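Local coordinates for protein 6-pyruvoyl tetrahydrobiopterin synthase (Plasmodium vivax, PDB 3LX3) that belongs to the 6-pyruvoyl tetrahydropterin synthase family, assembles from six chains and binds a zinc ion beside a pocket holding 2-amino-1,5-dihydropteridine-4,6-dione, at residues 95-107 and 110-124. Residues are numbered along the deposited sequence; the frame is centred on the assembly and turned at random. Where two conformers were deposited one is given.
Sequences SDVLNIQEVNDNF and TCEDNSEYSFPKRDC
K121 lies across the F107 ring at about a right angle, its CG 3.7 Å from the ring centroid and 14° off the normal, a CH-pi contact over one face. C124 comes at the edge instead, with SG 3.9 Å from F107 CD2. Beyond CG the lysine chain runs fully extended (chi2 174°), which carries NZ past the ring to a weak bond with N104 O and a weak salt bridge to E102 OE2 at 3.3 Å, doubtful because E102 has two conformers; two waters link NZ to N104 O and D105 OD1. The backbone holds this lysine in place: K121 N points almost straight at D105 O, 2.8 Å away. F107 belongs to a three-stranded antiparallel meander, 98-103, 106-111 and 116-120, whose first hairpin turns through a type II' turn from V103 to N106; K121 opens the 3-10 segment that follows, C124 the next strand. F107 and F119 form a hydrogen-bonded pair in the second hairpin, N99 and T110 one in the first. N106 ND2 donates to S118 OG at 2.9 Å, close to its amide plane, and also to E116 O of the second subunit. Near the other end, a water bridges V97 O to E112 N.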
ATOM      1  N   SER A  95     -29.562  -2.918  20.430  1.00 21.81           N
ATOM      2  CA  SER A  95     -28.738  -3.625  21.398  1.00 20.52           C
ATOM      3  C   SER A  95     -29.551  -4.086  22.581  1.00 19.59           C
ATOM      4  O   SER A  95     -30.311  -3.290  23.169  1.00 25.25           O
ATOM      5  CB  SER A  95     -27.655  -2.698  21.937  1.00 21.39           C
ATOM      6  OG  SER A  95     -26.861  -3.385  22.905  1.00 21.53           O
ATOM      7  N   ASP A  96     -29.314  -5.324  22.987  1.00 20.80           N
ATOM      8  CA  ASP A  96     -30.001  -5.885  24.126  1.00 25.86           C
ATOM      9  C   ASP A  96     -29.246  -5.663  25.423  1.00 24.61           C
ATOM     10  O   ASP A  96     -29.729  -6.076  26.487  1.00 28.46           O
ATOM     11  CB  ASP A  96     -30.260  -7.384  23.906  1.00 29.89           C
ATOM     12  CG  ASP A  96     -28.989  -8.207  23.686  1.00 34.25           C
ATOM     13  OD1 ASP A  96     -27.919  -7.681  23.313  1.00 35.26           O
ATOM     14  OD2 ASP A  96     -29.088  -9.446  23.854  1.00 43.15           O
ATOM     15  N   VAL A  97     -28.099  -4.991  25.370  1.00 19.58           N
ATOM     16  CA  VAL A  97     -27.298  -4.730  26.568  1.00 18.77           C
ATOM     17  C   VAL A  97     -27.051  -3.256  26.826  1.00 21.03           C
ATOM     18  O   VAL A  97     -26.265  -2.893  27.699  1.00 23.25           O
ATOM     19  CB  VAL A  97     -25.955  -5.477  26.530  1.00 19.45           C
ATOM     20  CG1 VAL A  97     -26.153  -6.981  26.517  1.00 21.61           C
ATOM     21  CG2 VAL A  97     -25.104  -5.057  25.334  1.00 20.23           C
ATOM     22  N   LEU A  98     -27.662  -2.380  26.027  1.00 19.60           N
ATOM     23  CA  LEU A  98     -27.564  -0.947  26.229  1.00 19.22           C
ATOM     24  C   LEU A  98     -28.943  -0.392  26.472  1.00 20.35           C
ATOM     25  O   LEU A  98     -29.912  -0.820  25.815  1.00 22.09           O
ATOM     26  CB  LEU A  98     -26.975  -0.216  25.021  1.00 21.38           C
ATOM     27  CG  LEU A  98     -25.606  -0.683  24.569  1.00 22.08           C
ATOM     28  CD1 LEU A  98     -25.227   0.035  23.257  1.00 25.80           C
ATOM     29  CD2 LEU A  98     -24.587  -0.468  25.654  1.00 22.75           C
ATOM     30  N   ASN A  99     -29.048   0.526  27.435  1.00 18.47           N
ATOM     31  CA  ASN A  99     -30.261   1.303  27.704  1.00 18.37           C
ATOM     32  C   ASN A  99     -30.091   2.657  27.078  1.00 19.40           C
ATOM     33  O   ASN A  99     -29.225   3.421  27.470  1.00 19.51           O
ATOM     34  CB  ASN A  99     -30.463   1.403  29.220  1.00 20.84           C
ATOM     35  CG  ASN A  99     -31.708   2.119  29.618  1.00 28.51           C
ATOM     36  OD1 ASN A  99     -32.016   3.173  29.101  1.00 29.79           O
ATOM     37  ND2 ASN A  99     -32.402   1.578  30.619  1.00 39.72           N
ATOM     38  N   ILE A 100     -30.853   2.947  26.037  1.00 18.41           N
ATOM     39  CA  ILE A 100     -30.659   4.139  25.202  1.00 18.55           C
ATOM     40  C   ILE A 100     -31.802   5.084  25.548  1.00 20.27           C
ATOM     41  O   ILE A 100     -32.965   4.752  25.296  1.00 21.69           O
ATOM     42  CB  ILE A 100     -30.641   3.800  23.687  1.00 20.11           C
ATOM     43  CG1 ILE A 100     -29.512   2.802  23.385  1.00 24.75           C
ATOM     44  CG2 ILE A 100     -30.542   5.108  22.868  1.00 24.90           C
ATOM     45  CD1 ILE A 100     -29.478   2.237  21.940  1.00 34.80           C
ATOM     46  N   GLN A 101     -31.492   6.202  26.198  1.00 20.80           N
ATOM     47  CA  GLN A 101     -32.502   7.167  26.694  1.00 20.63           C
ATOM     48  C   GLN A 101     -32.385   8.461  25.886  1.00 23.27           C
ATOM     49  O   GLN A 101     -31.280   8.858  25.502  1.00 22.85           O
ATOM     50  CB  GLN A 101     -32.288   7.468  28.215  0.50 19.15           C
ATOM     51  CG  GLN A 101     -33.352   8.411  28.938  0.50 18.70           C
ATOM     52  CD  GLN A 101     -33.111   8.695  30.470  0.50 18.94           C
ATOM     53  OE1 GLN A 101     -32.340   8.005  31.122  0.50 27.40           O
ATOM     54  NE2 GLN A 101     -33.812   9.675  31.024  0.50 20.74           N
ATOM     55  N   GLU A 102     -33.505   9.110  25.600  1.00 19.30           N
ATOM     56  CA  GLU A 102     -33.507  10.456  25.047  0.50 19.64           C
ATOM     57  C   GLU A 102     -33.609  11.449  26.177  1.00 18.69           C
ATOM     58  O   GLU A 102     -34.582  11.425  26.923  1.00 22.18           O
ATOM     59  CB  GLU A 102     -34.723  10.662  24.193  0.50 23.44           C
ATOM     60  CG  GLU A 102     -34.792   9.816  22.998  0.50 26.18           C
ATOM     61  CD  GLU A 102     -36.016  10.192  22.228  0.50 30.05           C
ATOM     62  OE1 GLU A 102     -37.104   9.948  22.757  0.50 27.27           O
ATOM     63  OE2 GLU A 102     -35.882  10.797  21.150  0.50 33.84           O
ATOM     64  N   VAL A 103     -32.628  12.308  26.336  1.00 17.65           N
ATOM     65  CA  VAL A 103     -32.569  13.296  27.392  1.00 19.80           C
ATOM     66  C   VAL A 103     -32.326  14.639  26.717  1.00 18.37           C
ATOM     67  O   VAL A 103     -31.245  14.875  26.179  1.00 18.20           O
ATOM     68  CB  VAL A 103     -31.438  13.008  28.400  1.00 21.26           C
ATOM     69  CG1 VAL A 103     -31.370  14.096  29.475  1.00 26.13           C
ATOM     70  CG2 VAL A 103     -31.661  11.604  29.016  1.00 24.46           C
ATOM     71  N   ASN A 104     -33.325  15.516  26.730  1.00 21.21           N
ATOM     72  CA  ASN A 104     -33.245  16.772  26.039  1.00 19.34           C
ATOM     73  C   ASN A 104     -32.839  16.508  24.570  1.00 15.78           C
ATOM     74  O   ASN A 104     -33.518  15.780  23.873  1.00 19.75           O
ATOM     75  CB  ASN A 104     -32.348  17.754  26.788  1.00 23.07           C
ATOM     76  CG  ASN A 104     -32.921  18.103  28.173  1.00 28.76           C
ATOM     77  OD1 ASN A 104     -34.146  18.216  28.333  1.00 32.41           O
ATOM     78  ND2 ASN A 104     -32.054  18.179  29.184  1.00 31.04           N
ATOM     79  N   ASP A 105     -31.741  17.100  24.097  1.00 18.28           N
ATOM     80  CA  ASP A 105     -31.288  16.859  22.709  1.00 16.52           C
ATOM     81  C   ASP A 105     -30.106  15.895  22.639  1.00 16.67           C
ATOM     82  O   ASP A 105     -29.347  15.904  21.681  1.00 17.08           O
ATOM     83  CB  ASP A 105     -30.953  18.189  22.041  1.00 19.62           C
ATOM     84  CG  ASP A 105     -32.130  19.117  22.025  1.00 23.32           C
ATOM     85  OD1 ASP A 105     -33.231  18.663  21.740  1.00 21.73           O
ATOM     86  OD2 ASP A 105     -31.907  20.314  22.316  1.00 28.73           O
ATOM     87  N   ASN A 106     -30.004  15.053  23.653  1.00 16.59           N
ATOM     88  CA  ASN A 106     -28.952  14.029  23.746  1.00 15.84           C
ATOM     89  C   ASN A 106     -29.508  12.623  23.802  1.00 16.08           C
ATOM     90  O   ASN A 106     -30.666  12.404  24.143  1.00 16.44           O
ATOM     91  CB  ASN A 106     -28.125  14.229  25.017  1.00 15.26           C
ATOM     92  CG  ASN A 106     -27.050  15.272  24.872  1.00 15.87           C
ATOM     93  OD1 ASN A 106     -27.276  16.313  24.230  1.00 17.97           O
ATOM     94  ND2 ASN A 106     -25.850  14.996  25.447  1.00 16.53           N
ATOM     95  N   PHE A 107     -28.635  11.673  23.452  1.00 15.99           N
ATOM     96  CA  PHE A 107     -28.843  10.258  23.786  1.00 16.06           C
ATOM     97  C   PHE A 107     -27.958   9.940  24.966  1.00 16.99           C
ATOM     98  O   PHE A 107     -26.735  10.227  24.944  1.00 17.23           O
ATOM     99  CB  PHE A 107     -28.469   9.332  22.634  1.00 16.60           C
ATOM    100  CG  PHE A 107     -29.414   9.371  21.445  1.00 16.36           C
ATOM    101  CD1 PHE A 107     -30.755   9.020  21.574  1.00 20.35           C
ATOM    102  CD2 PHE A 107     -28.949   9.748  20.195  1.00 19.23           C
ATOM    103  CE1 PHE A 107     -31.599   9.043  20.480  1.00 21.85           C
ATOM    104  CE2 PHE A 107     -29.793   9.786  19.110  1.00 17.89           C
ATOM    105  CZ  PHE A 107     -31.122   9.450  19.267  1.00 20.63           C
ATOM    106  N   THR A 110     -26.741   3.804  28.960  1.00 16.92           N
ATOM    107  CA  THR A 110     -26.339   3.168  30.202  1.00 16.37           C
ATOM    108  C   THR A 110     -26.049   1.695  29.922  1.00 21.02           C
ATOM    109  O   THR A 110     -26.841   0.993  29.280  1.00 19.28           O
ATOM    110  CB  THR A 110     -27.382   3.284  31.283  1.00 20.74           C
ATOM    111  OG1 THR A 110     -27.726   4.669  31.478  1.00 23.07           O
ATOM    112  CG2 THR A 110     -26.857   2.710  32.599  1.00 23.89           C
ATOM    113  N   CYS A 111     -24.897   1.241  30.374  1.00 18.66           N
ATOM    114  CA  CYS A 111     -24.409  -0.116  30.089  1.00 19.08           C
ATOM    115  C   CYS A 111     -24.750  -1.081  31.238  1.00 21.96           C
ATOM    116  O   CYS A 111     -25.167  -0.648  32.319  1.00 21.23           O
ATOM    117  CB  CYS A 111     -22.919  -0.100  29.897  1.00 19.28           C
ATOM    118  SG  CYS A 111     -22.472   0.997  28.487  1.00 23.09           S
ATOM    119  N   GLU A 112     -24.545  -2.371  31.007  1.00 20.93           N
ATOM    120  CA  GLU A 112     -24.774  -3.429  31.996  0.65 24.98           C
ATOM    121  C   GLU A 112     -23.950  -3.228  33.263  1.00 24.25           C
ATOM    122  O   GLU A 112     -24.364  -3.622  34.355  1.00 28.06           O
ATOM    123  CB  GLU A 112     -24.346  -4.810  31.457  0.65 29.51           C
ATOM    124  CG  GLU A 112     -25.102  -5.421  30.294  0.65 31.78           C
ATOM    125  CD  GLU A 112     -24.682  -6.909  30.078  0.65 30.85           C
ATOM    126  OE1 GLU A 112     -25.579  -7.768  30.181  0.65 45.26           O
ATOM    127  OE2 GLU A 112     -23.472  -7.213  29.865  0.65 24.68           O
ATOM    128  N   ASP A 113     -22.741  -2.658  33.104  1.00 23.36           N
ATOM    129  CA  ASP A 113     -21.830  -2.408  34.223  1.00 25.82           C
ATOM    130  C   ASP A 113     -22.113  -1.026  34.877  1.00 27.28           C
ATOM    131  O   ASP A 113     -21.317  -0.534  35.702  1.00 28.55           O
ATOM    132  CB  ASP A 113     -20.367  -2.562  33.774  1.00 29.31           C
ATOM    133  CG  ASP A 113     -19.936  -1.507  32.757  1.00 32.73           C
ATOM    134  OD1 ASP A 113     -20.756  -0.621  32.438  1.00 26.51           O
ATOM    135  OD2 ASP A 113     -18.779  -1.585  32.274  1.00 32.97           O
ATOM    136  N   ASN A 114     -23.245  -0.430  34.484  1.00 24.82           N
ATOM    137  CA  ASN A 114     -23.742   0.885  34.937  1.00 24.68           C
ATOM    138  C   ASN A 114     -22.941   2.084  34.441  1.00 25.10           C
ATOM    139  O   ASN A 114     -23.273   3.214  34.824  1.00 25.02           O
ATOM    140  CB  ASN A 114     -24.005   0.921  36.459  1.00 33.33           C
ATOM    141  CG  ASN A 114     -25.360   0.287  36.799  1.00 40.31           C
ATOM    142  OD1 ASN A 114     -25.427  -0.827  37.303  1.00 52.70           O
ATOM    143  ND2 ASN A 114     -26.446   0.983  36.441  1.00 51.29           N
ATOM    144  N   SER A 115     -22.001   1.858  33.509  1.00 23.26           N
ATOM    145  CA  SER A 115     -21.283   2.966  32.839  1.00 21.44           C
ATOM    146  C   SER A 115     -22.304   3.795  32.084  1.00 21.88           C
ATOM    147  O   SER A 115     -23.238   3.244  31.525  1.00 21.02           O
ATOM    148  CB  SER A 115     -20.267   2.446  31.855  1.00 21.68           C
ATOM    149  OG  SER A 115     -19.194   1.817  32.562  1.00 29.90           O
ATOM    150  N   GLU A 116     -22.105   5.098  32.053  1.00 18.13           N
ATOM    151  CA  GLU A 116     -23.027   6.032  31.401  1.00 18.31           C
ATOM    152  C   GLU A 116     -22.272   6.911  30.414  1.00 15.05           C
ATOM    153  O   GLU A 116     -21.170   7.431  30.704  1.00 16.19           O
ATOM    154  CB  GLU A 116     -23.743   6.935  32.424  1.00 24.18           C
ATOM    155  CG  GLU A 116     -24.779   6.252  33.328  1.00 31.31           C
ATOM    156  CD  GLU A 116     -25.484   7.273  34.250  1.00 36.99           C
ATOM    157  OE1 GLU A 116     -25.272   8.485  34.072  1.00 42.07           O
ATOM    158  OE2 GLU A 116     -26.262   6.839  35.119  1.00 51.58           O
ATOM    159  N   TYR A 117     -22.904   7.132  29.245  1.00 15.53           N
ATOM    160  CA  TYR A 117     -22.439   8.052  28.213  1.00 14.93           C
ATOM    161  C   TYR A 117     -23.555   9.004  27.871  1.00 15.17           C
ATOM    162  O   TYR A 117     -24.755   8.635  27.935  1.00 16.43           O
ATOM    163  CB  TYR A 117     -22.117   7.248  26.917  1.00 13.90           C
ATOM    164  CG  TYR A 117     -21.040   6.220  27.101  1.00 13.97           C
ATOM    165  CD1 TYR A 117     -19.729   6.464  26.735  1.00 14.71           C
ATOM    166  CD2 TYR A 117     -21.338   5.002  27.667  1.00 17.39           C
ATOM    167  CE1 TYR A 117     -18.761   5.506  26.943  1.00 16.91           C
ATOM    168  CE2 TYR A 117     -20.371   4.057  27.879  1.00 19.89           C
ATOM    169  CZ  TYR A 117     -19.063   4.328  27.518  1.00 18.47           C
ATOM    170  OH  TYR A 117     -18.093   3.362  27.761  1.00 21.22           O
ATOM    171  N   SER A 118     -23.217  10.184  27.388  1.00 14.65           N
ATOM    172  CA  SER A 118     -24.230  11.064  26.826  1.00 15.72           C
ATOM    173  C   SER A 118     -23.630  11.842  25.665  1.00 15.50           C
ATOM    174  O   SER A 118     -22.526  12.363  25.768  1.00 15.60           O
ATOM    175  CB  SER A 118     -24.721  12.031  27.881  1.00 19.04           C
ATOM    176  OG  SER A 118     -25.772  12.833  27.333  1.00 20.75           O
ATOM    177  N   PHE A 119     -24.355  11.851  24.544  1.00 15.68           N
ATOM    178  CA  PHE A 119     -23.901  12.543  23.351  1.00 15.46           C
ATOM    179  C   PHE A 119     -25.052  13.320  22.739  1.00 15.12           C
ATOM    180  O   PHE A 119     -26.175  12.871  22.788  1.00 14.86           O
ATOM    181  CB  PHE A 119     -23.486  11.531  22.243  1.00 17.53           C
ATOM    182  CG  PHE A 119     -22.581  10.387  22.667  1.00 18.96           C
ATOM    183  CD1 PHE A 119     -21.423  10.623  23.350  1.00 24.47           C
ATOM    184  CD2 PHE A 119     -22.893   9.083  22.394  1.00 28.25           C
ATOM    185  CE1 PHE A 119     -20.580   9.550  23.720  1.00 26.88           C
ATOM    186  CE2 PHE A 119     -22.000   8.044  22.802  1.00 23.22           C
ATOM    187  CZ  PHE A 119     -20.872   8.326  23.375  1.00 20.75           C
ATOM    188  N   PRO A 120     -24.776  14.498  22.128  1.00 15.81           N
ATOM    189  CA  PRO A 120     -25.830  15.109  21.377  1.00 15.04           C
ATOM    190  C   PRO A 120     -26.409  14.146  20.331  1.00 14.16           C
ATOM    191  O   PRO A 120     -25.659  13.409  19.704  1.00 15.68           O
ATOM    192  CB  PRO A 120     -25.137  16.259  20.665  1.00 17.09           C
ATOM    193  CG  PRO A 120     -23.901  16.548  21.511  1.00 17.38           C
ATOM    194  CD  PRO A 120     -23.504  15.199  21.980  1.00 16.48           C
ATOM    195  N   LYS A 121     -27.718  14.147  20.155  1.00 14.94           N
ATOM    196  CA  LYS A 121     -28.368  13.262  19.174  1.00 14.70           C
ATOM    197  C   LYS A 121     -27.785  13.450  17.792  1.00 16.47           C
ATOM    198  O   LYS A 121     -27.593  12.488  17.066  1.00 18.36           O
ATOM    199  CB  LYS A 121     -29.881  13.506  19.133  1.00 16.91           C
ATOM    200  CG  LYS A 121     -30.646  13.087  20.366  1.00 17.96           C
ATOM    201  CD  LYS A 121     -32.115  13.510  20.261  1.00 19.94           C
ATOM    202  CE  LYS A 121     -32.907  13.225  21.497  1.00 20.19           C
ATOM    203  NZ  LYS A 121     -34.352  13.738  21.256  1.00 20.86           N
ATOM    204  N   ARG A 122     -27.478  14.705  17.442  1.00 17.74           N
ATOM    205  CA  ARG A 122     -26.960  15.029  16.103  0.60 18.15           C
ATOM    206  C   ARG A 122     -25.553  14.494  15.866  1.00 17.60           C
ATOM    207  O   ARG A 122     -25.124  14.391  14.711  1.00 19.16           O
ATOM    208  CB  ARG A 122     -26.991  16.529  15.852  0.60 22.48           C
ATOM    209  CG  ARG A 122     -26.111  17.375  16.718  0.60 25.13           C
ATOM    210  CD  ARG A 122     -26.164  18.854  16.282  0.60 35.34           C
ATOM    211  NE  ARG A 122     -25.742  18.961  14.884  0.60 38.05           N
ATOM    212  CZ  ARG A 122     -24.492  19.152  14.459  0.60 40.79           C
ATOM    213  NH1 ARG A 122     -24.244  19.199  13.158  0.60 46.36           N
ATOM    214  NH2 ARG A 122     -23.494  19.327  15.312  0.60 39.93           N
ATOM    215  N   ASP A 123     -24.848  14.123  16.936  1.00 17.07           N
ATOM    216  CA  ASP A 123     -23.510  13.530  16.802  1.00 16.46           C
ATOM    217  C   ASP A 123     -23.609  12.031  16.550  1.00 16.70           C
ATOM    218  O   ASP A 123     -22.598  11.377  16.312  1.00 16.97           O
ATOM    219  CB  ASP A 123     -22.676  13.727  18.079  1.00 15.86           C
ATOM    220  CG  ASP A 123     -22.132  15.115  18.230  1.00 16.99           C
ATOM    221  OD1 ASP A 123     -22.864  16.134  18.008  1.00 19.39           O
ATOM    222  OD2 ASP A 123     -20.942  15.257  18.650  1.00 18.24           O
ATOM    223  N   CYS A 124     -24.804  11.466  16.637  1.00 16.30           N
ATOM    224  CA  CYS A 124     -25.001  10.033  16.530  1.00 16.64           C
ATOM    225  C   CYS A 124     -25.747   9.672  15.242  1.00 16.54           C
ATOM    226  O   CYS A 124     -26.601  10.462  14.772  1.00 18.30           O
ATOM    227  CB  CYS A 124     -25.831   9.511  17.690  1.00 16.72           C
ATOM    228  SG  CYS A 124     -25.130   9.830  19.336  1.00 17.06           S
TER
HETATM  229  O   HOH W   1     -23.566  -3.021  28.354  1.00 21.51           O
HETATM  230  O   HOH W   2     -27.869  -1.680  30.232  1.00 31.66           O
HETATM  231  O   HOH W   3     -29.620   5.403  29.689  1.00 22.86           O
HETATM  232  O   HOH W   4     -35.577  14.085  23.758  1.00 24.47           O
HETATM  233  O   HOH W   5     -28.604  17.031  19.087  1.00 22.02           O
HETATM  234  O   HOH W   6     -34.009  16.469  20.380  1.00 23.81           O